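Local coordinates for protein serine protease pet (Escherichia coli, PDB 4OM9) that probably cleaves host-cell proteins such as alpha-fodrin, acting as the secreted serine protease toxin of an autotransporter from enteroaggregative strains, at residues V30-K35 with T561-N566; I595-D600 with K617-D622; A268-G273 with K293-S298; A183-G188 with K239-P244. All blocks are in the same frame, centred on the assembly; numbering follows the deposited sequence.

Interaction 1: residues V30-K35 with T561-N566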
# COMPACT_ATOMS: atom_id res chain seq x y z
N VAL A 30 13.00 -0.77 16.49
CA VAL A 30 12.03 -1.85 16.51
C VAL A 30 11.77 -2.30 17.93
O VAL A 30 12.71 -2.53 18.70
CB VAL A 30 12.51 -3.05 15.65
CG1 VAL A 30 11.48 -4.17 15.63
CG2 VAL A 30 12.84 -2.61 14.23
N LYS A 31 10.51 -2.41 18.30
CA LYS A 31 10.16 -3.02 19.57
C LYS A 31 9.04 -4.04 19.37
O LYS A 31 8.26 -3.94 18.41
CB LYS A 31 9.77 -1.97 20.62
CG LYS A 31 8.42 -1.31 20.42
CD LYS A 31 7.99 -0.54 21.67
CE LYS A 31 7.91 0.96 21.43
NZ LYS A 31 9.23 1.55 21.05
N ILE A 32 8.98 -5.03 20.26
CA ILE A 32 7.94 -6.04 20.21
C ILE A 32 7.26 -6.15 21.57
O ILE A 32 7.90 -6.02 22.61
CB ILE A 32 8.50 -7.43 19.77
CG1 ILE A 32 7.49 -8.56 20.03
CG2 ILE A 32 9.81 -7.76 20.49
CD1 ILE A 32 6.11 -8.44 19.29
N LYS A 33 5.94 -6.33 21.54
CA LYS A 33 5.16 -6.62 22.74
C LYS A 33 5.50 -8.00 23.30
O LYS A 33 5.70 -8.95 22.55
CB LYS A 33 3.67 -6.51 22.42
CG LYS A 33 3.24 -5.14 21.91
CD LYS A 33 1.88 -5.17 21.22
CE LYS A 33 1.99 -5.55 19.74
NZ LYS A 33 2.82 -4.56 18.98
N LEU A 34 5.56 -8.10 24.62
CA LEU A 34 5.78 -9.38 25.28
C LEU A 34 4.53 -9.80 26.04
O LEU A 34 3.63 -9.00 26.25
CB LEU A 34 6.96 -9.28 26.23
CG LEU A 34 8.20 -8.65 25.63
CD1 LEU A 34 9.26 -8.45 26.73
CD2 LEU A 34 8.73 -9.49 24.48
N LYS A 35 4.50 -11.05 26.48
CA LYS A 35 3.32 -11.64 27.10
C LYS A 35 3.04 -11.19 28.55
O LYS A 35 3.16 -10.01 28.91
CB LYS A 35 3.45 -13.16 27.05
CG LYS A 35 3.54 -13.70 25.64
CD LYS A 35 3.90 -15.17 25.59
CE LYS A 35 3.78 -15.70 24.18
NZ LYS A 35 4.67 -16.86 24.01
N THR A 561 -4.70 -14.28 18.37
CA THR A 561 -4.50 -15.67 17.95
C THR A 561 -3.79 -15.78 16.59
O THR A 561 -3.22 -16.82 16.25
CB THR A 561 -5.84 -16.43 17.88
OG1 THR A 561 -6.71 -15.80 16.92
CG2 THR A 561 -6.53 -16.44 19.24
N TYR A 562 -3.81 -14.70 15.81
CA TYR A 562 -3.15 -14.69 14.51
C TYR A 562 -1.62 -14.88 14.58
O TYR A 562 -0.98 -15.18 13.57
CB TYR A 562 -3.49 -13.38 13.78
CG TYR A 562 -3.18 -12.11 14.55
CD1 TYR A 562 -1.89 -11.59 14.57
CD2 TYR A 562 -4.18 -11.42 15.23
CE1 TYR A 562 -1.61 -10.43 15.27
CE2 TYR A 562 -3.91 -10.25 15.90
CZ TYR A 562 -2.62 -9.76 15.93
OH TYR A 562 -2.32 -8.60 16.62
N LYS A 563 -1.05 -14.73 15.78
CA LYS A 563 0.39 -14.81 16.00
C LYS A 563 0.89 -16.24 16.07
O LYS A 563 2.07 -16.49 15.90
CB LYS A 563 0.79 -14.09 17.29
CG LYS A 563 0.73 -12.57 17.26
CD LYS A 563 1.14 -11.99 18.62
CE LYS A 563 1.47 -10.51 18.53
NZ LYS A 563 2.04 -9.99 19.82
N SER A 564 -0.01 -17.17 16.33
CA SER A 564 0.41 -18.54 16.60
C SER A 564 -0.38 -19.56 15.79
O SER A 564 -0.38 -20.75 16.09
CB SER A 564 0.28 -18.84 18.10
OG SER A 564 0.81 -17.79 18.90
N ASN A 565 -1.07 -19.09 14.76
CA ASN A 565 -1.93 -19.98 13.99
C ASN A 565 -1.26 -20.57 12.76
O ASN A 565 -1.93 -21.12 11.89
CB ASN A 565 -3.22 -19.23 13.57
CG ASN A 565 -2.96 -18.08 12.59
OD1 ASN A 565 -1.82 -17.84 12.15
ND2 ASN A 565 -4.02 -17.35 12.25
N ASN A 566 0.07 -20.44 12.68
CA ASN A 566 0.83 -21.00 11.55
C ASN A 566 0.33 -20.54 10.15
O ASN A 566 0.48 -21.26 9.18
CB ASN A 566 0.81 -22.54 11.62
CG ASN A 566 1.97 -23.18 10.85
OD1 ASN A 566 3.05 -22.63 10.74
ND2 ASN A 566 1.72 -24.37 10.32
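Lys563 reaches from a single 3-10 turn behind helix 552-558 to the end of strand 31-32, where its ammonium comes loosely against Ile32 and Lys33. The contact links the protease domain, which has the chymotrypsin-like fold of clan PA, to an excursion between beta-helix strands 514-520 and 576-583. The backbones stay well apart, 11.6 Å between the CA atoms of Lys33 and Lys563, so only a long side chain can bridge them. Lysine fits because Lys563 is stretched almost fully: after a chi1 of -73°, which sets CG opposite its own carbonyl carbon, the remaining torsions are all near trans. Lys33 does the reverse. Its chain folds back at chi3 (-86°) and again at chi4, presenting the methylene CE rather than the amine to the newcomer. The two ammonium nitrogens, Lys33 NZ and Lys563 NZ, are thereby held 5.5 Å apart, and their like charges would be expected to repel mildly. Trp9 probably offsets the charge of Lys563 through a cation-pi contact. Lys35 makes a second such contact with Trp9 and a salt bridge to Glu551. Ile32 is buried and suits a place between Phe40, Phe42 and helix 10-17. Its outermost methyl is the part that reaches across, with Ile32 CD1 lying 4.4 Å from Lys563 NZ.

Interaction 2: residues I595-D600 with K617-D622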
# COMPACT_ATOMS: atom_id res chain seq x y z
N ILE A 595 -12.64 -0.74 -3.73
CA ILE A 595 -11.50 -0.24 -3.00
C ILE A 595 -11.70 -0.71 -1.57
O ILE A 595 -12.72 -0.37 -0.93
CB ILE A 595 -11.39 1.29 -3.07
CG1 ILE A 595 -11.18 1.72 -4.52
CG2 ILE A 595 -10.23 1.77 -2.20
CD1 ILE A 595 -11.34 3.20 -4.74
N ALA A 596 -10.75 -1.51 -1.10
CA ALA A 596 -10.85 -2.16 0.19
C ALA A 596 -9.77 -1.62 1.11
O ALA A 596 -9.13 -0.62 0.78
CB ALA A 596 -10.74 -3.67 0.05
N ARG A 597 -9.59 -2.26 2.25
CA ARG A 597 -8.84 -1.67 3.36
C ARG A 597 -7.41 -1.30 2.96
O ARG A 597 -6.75 -2.04 2.24
CB ARG A 597 -8.83 -2.61 4.57
CG ARG A 597 -8.22 -3.98 4.30
CD ARG A 597 -7.88 -4.68 5.62
NE ARG A 597 -7.24 -3.76 6.56
CZ ARG A 597 -7.23 -3.93 7.88
NH1 ARG A 597 -7.83 -4.98 8.42
NH2 ARG A 597 -6.63 -3.04 8.67
N ASN A 598 -6.96 -0.13 3.39
CA ASN A 598 -5.59 0.31 3.16
C ASN A 598 -5.20 0.49 1.69
O ASN A 598 -4.03 0.38 1.35
CB ASN A 598 -4.62 -0.66 3.84
CG ASN A 598 -4.76 -0.67 5.33
OD1 ASN A 598 -5.61 -1.37 5.89
ND2 ASN A 598 -3.94 0.14 6.00
N ALA A 599 -6.18 0.75 0.83
CA ALA A 599 -5.89 1.31 -0.48
C ALA A 599 -6.03 2.83 -0.43
O ALA A 599 -6.97 3.37 0.15
CB ALA A 599 -6.81 0.72 -1.55
N ASP A 600 -5.05 3.51 -1.02
CA ASP A 600 -5.03 4.95 -1.15
C ASP A 600 -5.14 5.21 -2.65
O ASP A 600 -4.14 5.11 -3.37
CB ASP A 600 -3.75 5.51 -0.55
CG ASP A 600 -3.69 7.03 -0.54
OD1 ASP A 600 -4.10 7.69 -1.52
OD2 ASP A 600 -3.20 7.58 0.47
N LYS A 617 -15.73 -4.00 2.43
CA LYS A 617 -15.35 -4.71 3.65
C LYS A 617 -14.59 -5.99 3.36
O LYS A 617 -13.97 -6.56 4.26
CB LYS A 617 -16.59 -5.05 4.46
CG LYS A 617 -17.24 -6.36 4.04
CD LYS A 617 -18.76 -6.28 4.05
CE LYS A 617 -19.29 -5.69 5.34
NZ LYS A 617 -20.72 -5.29 5.19
N THR A 618 -14.64 -6.44 2.12
CA THR A 618 -14.03 -7.71 1.77
C THR A 618 -12.59 -7.50 1.33
O THR A 618 -12.30 -6.76 0.39
CB THR A 618 -14.81 -8.42 0.67
OG1 THR A 618 -16.19 -8.46 1.03
CG2 THR A 618 -14.29 -9.84 0.48
N ALA A 619 -11.68 -8.14 2.05
CA ALA A 619 -10.27 -8.07 1.70
C ALA A 619 -9.75 -9.47 1.41
O ALA A 619 -10.33 -10.47 1.85
CB ALA A 619 -9.47 -7.41 2.81
N TYR A 620 -8.67 -9.54 0.63
CA TYR A 620 -8.13 -10.82 0.19
C TYR A 620 -6.71 -11.03 0.70
O TYR A 620 -5.90 -10.11 0.74
CB TYR A 620 -8.16 -10.91 -1.34
CG TYR A 620 -9.56 -10.75 -1.90
CD1 TYR A 620 -10.15 -9.49 -1.98
CD2 TYR A 620 -10.30 -11.85 -2.34
CE1 TYR A 620 -11.43 -9.33 -2.47
CE2 TYR A 620 -11.58 -11.69 -2.84
CZ TYR A 620 -12.13 -10.43 -2.90
OH TYR A 620 -13.39 -10.23 -3.38
N ILE A 621 -6.41 -12.25 1.10
CA ILE A 621 -5.03 -12.59 1.44
C ILE A 621 -4.62 -13.86 0.71
O ILE A 621 -5.48 -14.65 0.28
CB ILE A 621 -4.82 -12.77 2.96
CG1 ILE A 621 -5.60 -13.97 3.48
CG2 ILE A 621 -5.20 -11.51 3.70
CD1 ILE A 621 -5.33 -14.29 4.96
N ASP A 622 -3.30 -14.03 0.60
CA ASP A 622 -2.68 -15.11 -0.13
C ASP A 622 -1.93 -15.96 0.88
O ASP A 622 -0.98 -15.50 1.51
CB ASP A 622 -1.75 -14.53 -1.22
CG ASP A 622 -0.90 -15.58 -1.97
OD1 ASP A 622 -1.14 -16.80 -1.84
OD2 ASP A 622 0.01 -15.16 -2.72
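Ala596 and Ala619 stand opposite each other with their CA atoms 6.1 Å apart, and each turns its methyl toward the other segment. The van der Waals contacts are few and small. Ala596 CB sets a methyl against a backbone carbonyl oxygen, 3.5 Å from Thr618 O, while the aliphatic contact is between Ala619 CB and the arginine chain, 3.9 Å from Arg597 CG. Alanine suits both places, because the chains come too near for bulky side chains to lie directly between them.

Within the turn itself, polar bonds hold the backbone and the arginine head. Residues Ala596 to Ala599 form a type II beta turn, closed by Ala599 N to Ala596 O at 3.3 Å. Asn598 takes the third position with a positive phi of 63°, a conformation that asparagine tolerates well. Its amide oxygen receives the neighbouring guanidinium edge-on: Arg597 NE to Asn598 OD1 is 3.0 Å and nearly straight, 165° at the hydrogen, with the oxygen in the guanidinium plane. A weak second bond from Arg597 NH2 goes to the same oxygen. A chi1 of 59° places Arg597 CG against Ala619, and the bend at chi3 returns the guanidinium to Asn598. Arg597 NH1 hydrogen-bonds Ser645 OG, and the guanidinium makes a cation-pi contact with Trp576.

Gln517 of strand 514-520 touches both alanines and accepts the Tyr620 backbone N-H. The turn joins beta-helix strands 592-595 and 599-608, while strand 618-622 pairs antiparallel with 640-644 alongside them.

Interaction 3: residues A268-G273 with K293-S298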
# COMPACT_ATOMS: atom_id res chain seq x y z
N ALA A 268 39.18 -12.84 -28.90
CA ALA A 268 39.70 -14.03 -28.27
C ALA A 268 38.93 -15.23 -28.78
O ALA A 268 37.72 -15.31 -28.60
CB ALA A 268 39.60 -13.93 -26.76
N THR A 269 39.65 -16.16 -29.40
CA THR A 269 39.03 -17.33 -29.98
C THR A 269 39.22 -18.53 -29.06
O THR A 269 40.32 -18.78 -28.58
CB THR A 269 39.60 -17.62 -31.39
OG1 THR A 269 39.16 -16.59 -32.30
CG2 THR A 269 39.13 -18.96 -31.90
N ILE A 270 38.15 -19.27 -28.80
CA ILE A 270 38.18 -20.31 -27.78
C ILE A 270 37.76 -21.67 -28.29
O ILE A 270 36.67 -21.82 -28.84
CB ILE A 270 37.27 -19.98 -26.57
CG1 ILE A 270 37.52 -18.56 -26.06
CG2 ILE A 270 37.47 -21.00 -25.45
CD1 ILE A 270 36.86 -18.28 -24.68
N GLY A 271 38.61 -22.67 -28.07
CA GLY A 271 38.32 -24.03 -28.46
C GLY A 271 39.52 -24.94 -28.25
O GLY A 271 40.66 -24.48 -28.26
N GLY A 272 39.26 -26.23 -28.05
CA GLY A 272 40.31 -27.22 -27.97
C GLY A 272 41.15 -27.06 -26.72
O GLY A 272 42.32 -27.44 -26.69
N GLY A 273 40.54 -26.49 -25.69
CA GLY A 273 41.25 -26.21 -24.44
C GLY A 273 42.18 -25.02 -24.55
O GLY A 273 43.11 -24.88 -23.76
N LYS A 293 39.01 -22.71 -13.98
CA LYS A 293 38.92 -21.38 -13.40
C LYS A 293 37.81 -20.55 -14.05
O LYS A 293 37.24 -20.94 -15.07
CB LYS A 293 40.26 -20.67 -13.53
CG LYS A 293 41.39 -21.51 -12.95
CD LYS A 293 42.69 -20.76 -12.91
CE LYS A 293 43.85 -21.72 -12.78
NZ LYS A 293 45.03 -20.95 -12.40
N ASP A 294 37.50 -19.39 -13.46
CA ASP A 294 36.68 -18.42 -14.16
C ASP A 294 37.54 -17.78 -15.25
O ASP A 294 38.73 -17.52 -15.04
CB ASP A 294 36.11 -17.35 -13.22
CG ASP A 294 35.28 -17.93 -12.10
OD1 ASP A 294 34.36 -18.74 -12.38
OD2 ASP A 294 35.57 -17.61 -10.91
N LEU A 295 36.94 -17.54 -16.41
CA LEU A 295 37.60 -16.73 -17.41
C LEU A 295 37.22 -15.29 -17.13
O LEU A 295 36.08 -14.89 -17.36
CB LEU A 295 37.21 -17.16 -18.82
CG LEU A 295 37.48 -18.62 -19.13
CD1 LEU A 295 37.22 -18.95 -20.62
CD2 LEU A 295 38.91 -18.99 -18.74
N VAL A 296 38.17 -14.53 -16.63
CA VAL A 296 37.94 -13.15 -16.22
C VAL A 296 38.42 -12.24 -17.33
O VAL A 296 39.62 -11.97 -17.46
CB VAL A 296 38.65 -12.83 -14.91
CG1 VAL A 296 38.31 -11.43 -14.43
CG2 VAL A 296 38.27 -13.85 -13.85
N PHE A 297 37.46 -11.78 -18.14
CA PHE A 297 37.74 -10.99 -19.34
C PHE A 297 37.91 -9.52 -19.04
O PHE A 297 37.20 -8.97 -18.22
CB PHE A 297 36.60 -11.17 -20.36
CG PHE A 297 36.39 -12.60 -20.79
CD1 PHE A 297 37.33 -13.23 -21.60
CD2 PHE A 297 35.27 -13.29 -20.40
CE1 PHE A 297 37.15 -14.53 -22.00
CE2 PHE A 297 35.07 -14.60 -20.80
CZ PHE A 297 36.02 -15.23 -21.60
N SER A 298 38.85 -8.87 -19.72
CA SER A 298 39.06 -7.45 -19.51
C SER A 298 39.44 -6.75 -20.80
O SER A 298 39.93 -7.38 -21.73
CB SER A 298 40.14 -7.22 -18.44
OG SER A 298 41.33 -7.90 -18.79
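Leu295 and Phe297 face Ile270 across the interior of the parallel beta-helix that forms the stalk of the passenger domain. Strand 267-271 belongs to one wall of the coil, where it runs parallel to 301-305; strand 294-298 belongs to another, between 258-262 and 316-318. The walls stand apart, 11.0 Å between the CA atoms of Ile270 and Leu295, so contact is left to the side chains.

Along 293-298 the roles alternate. Asp294 takes no part in the contact, its carboxylate making a salt bridge with Arg106 of the protease domain and accepting the backbone N-H of Gly315. Leu295 comes next and points inward. With chi1 at -57°, its CG stands opposite the carbonyl carbon, and its branch meets Ile270 tip to tip, Leu295 CD1 lying 4.1 Å from Ile270 CD1. Two branched aliphatic chains suit such a meeting, since each ends in methyls that can abut without any polar group to satisfy. Val296 packs instead against Ile258 and Ile317 of the flanking strands.

Phe297 returns to the interior, where a broad ring can span toward the opposite wall and meet the aromatic rings of the next coil. It meets Phe316 edge-to-face and Phe318 with the ring planes inclined at about 35°, both in the next strand, while the backbone carbon of Leu295 lies over one face near the rim. Toward strand 267-271 the ring offers its edge instead: Ile270 CD1 lies near the ring plane, 4.4 Å from Phe297 CZ.

Interaction 4: residues A183-G188 with K239-P244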
# COMPACT_ATOMS: atom_id res chain seq x y z
N ALA A 183 38.79 -14.94 22.97
CA ALA A 183 38.77 -16.11 23.84
C ALA A 183 39.82 -17.14 23.42
O ALA A 183 39.96 -17.45 22.23
CB ALA A 183 37.39 -16.74 23.83
N ASN A 184 40.56 -17.67 24.40
CA ASN A 184 41.63 -18.63 24.15
C ASN A 184 41.12 -20.06 24.05
O ASN A 184 40.97 -20.75 25.05
CB ASN A 184 42.70 -18.54 25.25
CG ASN A 184 43.77 -19.62 25.13
OD1 ASN A 184 44.29 -19.89 24.04
ND2 ASN A 184 44.09 -20.24 26.24
N THR A 185 40.85 -20.51 22.84
CA THR A 185 40.30 -21.84 22.67
C THR A 185 41.28 -22.74 21.94
O THR A 185 42.30 -22.29 21.43
CB THR A 185 39.00 -21.81 21.90
OG1 THR A 185 39.27 -21.33 20.58
CG2 THR A 185 37.99 -20.91 22.58
N VAL A 186 40.95 -24.03 21.89
CA VAL A 186 41.71 -24.93 21.05
C VAL A 186 41.45 -24.56 19.59
O VAL A 186 40.30 -24.51 19.13
CB VAL A 186 41.35 -26.39 21.31
CG1 VAL A 186 39.85 -26.56 21.47
CG2 VAL A 186 41.86 -27.27 20.19
N GLY A 187 42.53 -24.29 18.87
CA GLY A 187 42.44 -23.93 17.47
C GLY A 187 42.95 -22.52 17.25
O GLY A 187 43.49 -22.21 16.19
N GLY A 188 42.78 -21.67 18.25
CA GLY A 188 43.18 -20.28 18.14
C GLY A 188 42.16 -19.35 18.78
O GLY A 188 41.15 -19.79 19.34
N LYS A 239 27.65 -19.67 26.49
CA LYS A 239 28.53 -18.88 25.66
C LYS A 239 28.59 -19.50 24.26
O LYS A 239 28.53 -20.73 24.11
CB LYS A 239 29.92 -18.81 26.29
CG LYS A 239 29.99 -18.20 27.69
CD LYS A 239 29.95 -16.66 27.60
CE LYS A 239 30.08 -15.96 28.95
NZ LYS A 239 28.96 -16.28 29.87
N THR A 240 28.72 -18.66 23.24
CA THR A 240 28.96 -19.16 21.90
C THR A 240 30.27 -18.64 21.32
O THR A 240 30.63 -17.48 21.49
CB THR A 240 27.80 -18.79 20.95
OG1 THR A 240 26.58 -19.33 21.47
CG2 THR A 240 28.05 -19.36 19.57
N TYR A 241 31.00 -19.50 20.63
CA TYR A 241 32.25 -19.07 20.04
C TYR A 241 32.10 -18.94 18.54
O TYR A 241 31.54 -19.80 17.88
CB TYR A 241 33.37 -20.04 20.40
CG TYR A 241 33.52 -20.12 21.89
CD1 TYR A 241 32.65 -20.91 22.64
CD2 TYR A 241 34.47 -19.37 22.56
CE1 TYR A 241 32.74 -20.98 24.00
CE2 TYR A 241 34.57 -19.43 23.94
CZ TYR A 241 33.70 -20.25 24.64
OH TYR A 241 33.76 -20.33 26.02
N VAL A 242 32.60 -17.82 18.03
CA VAL A 242 32.60 -17.54 16.61
C VAL A 242 34.01 -17.56 16.03
O VAL A 242 34.90 -16.85 16.51
CB VAL A 242 31.98 -16.18 16.31
CG1 VAL A 242 31.75 -16.03 14.82
CG2 VAL A 242 30.68 -15.99 17.10
N THR A 243 34.19 -18.37 14.99
CA THR A 243 35.42 -18.32 14.20
C THR A 243 35.42 -17.02 13.41
O THR A 243 34.55 -16.81 12.58
CB THR A 243 35.53 -19.52 13.25
OG1 THR A 243 35.72 -20.71 14.03
CG2 THR A 243 36.69 -19.35 12.27
N PRO A 244 36.37 -16.13 13.71
CA PRO A 244 36.44 -14.82 13.06
C PRO A 244 36.65 -14.96 11.57
O PRO A 244 37.51 -15.76 11.16
CB PRO A 244 37.66 -14.16 13.72
CG PRO A 244 37.88 -14.94 15.00
CD PRO A 244 37.47 -16.34 14.67
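Tyr241 holds its CG opposite the carbonyl carbon (chi1 -59°), which carries the ring away from strand 239-244 toward Ala183 and Thr185. Thr185 takes a chi1 of 63°, wedging OG1 between its backbone N and carbonyl carbon; this leaves CG2 beside the backbone N, anti to the carbonyl carbon, and facing Tyr241.

The two small residues meet the same side of the ring differently. Ala183 CB comes at the edge, in the ring plane, 3.9 Å from Tyr241 CE2. Thr185 CG2 approaches obliquely, 3.8 Å from Tyr241 CD2, as the threonine and tyrosine side chains slide past each other in opposite directions. Alanine and threonine suit these places: their methyls are short enough to let a large ring lie beside the strand, and threonine adds a hydroxyl for the turn that follows.

That hydroxyl is well occupied. Thr185 OG1 donates to Gly188 O at 2.7 Å, almost in line with the carbonyl, and Lys190 NZ also bonds to it. The backbone bond from Gly188 N to Thr185 O, 3.3 Å, closes a tight turn. At Gly187 and Gly188 the backbone angles would press any CB against the preceding carbonyl oxygen, hence the two glycines.

The turn connects strands 172-185 and 188-195 as a beta hairpin. Strand 188-195 lies between 172-185 and 239-244, so the tyrosine reaches over one intervening strand, past Glu192. Hairpin and strand 239-244 belong to one curled antiparallel sheet, consistent with a beta-barrel of the chymotrypsin-like fold of clan PA.

Interaction 3 is the most thoroughly buried and purely apolar, an interior contact between two walls of the beta-helix. Interaction 4 belongs to the protease domain and lies nearer the surface, where two methyls meet one edge region of a partly exposed tyrosine. Interaction 2 also involves the beta-helix, but at a turn beside an antiparallel strand pair, and mixes alanine packing with a bonded guanidinium. Interaction 1 alone joins the two domains. It spans 526 residues of sequence, encloses interactions 3 and 4 within its loop, and places a charged group against largely aliphatic atoms. Interactions 1 and 2 are the closest neighbours, with centres about 22 Å apart; none of the four touches another.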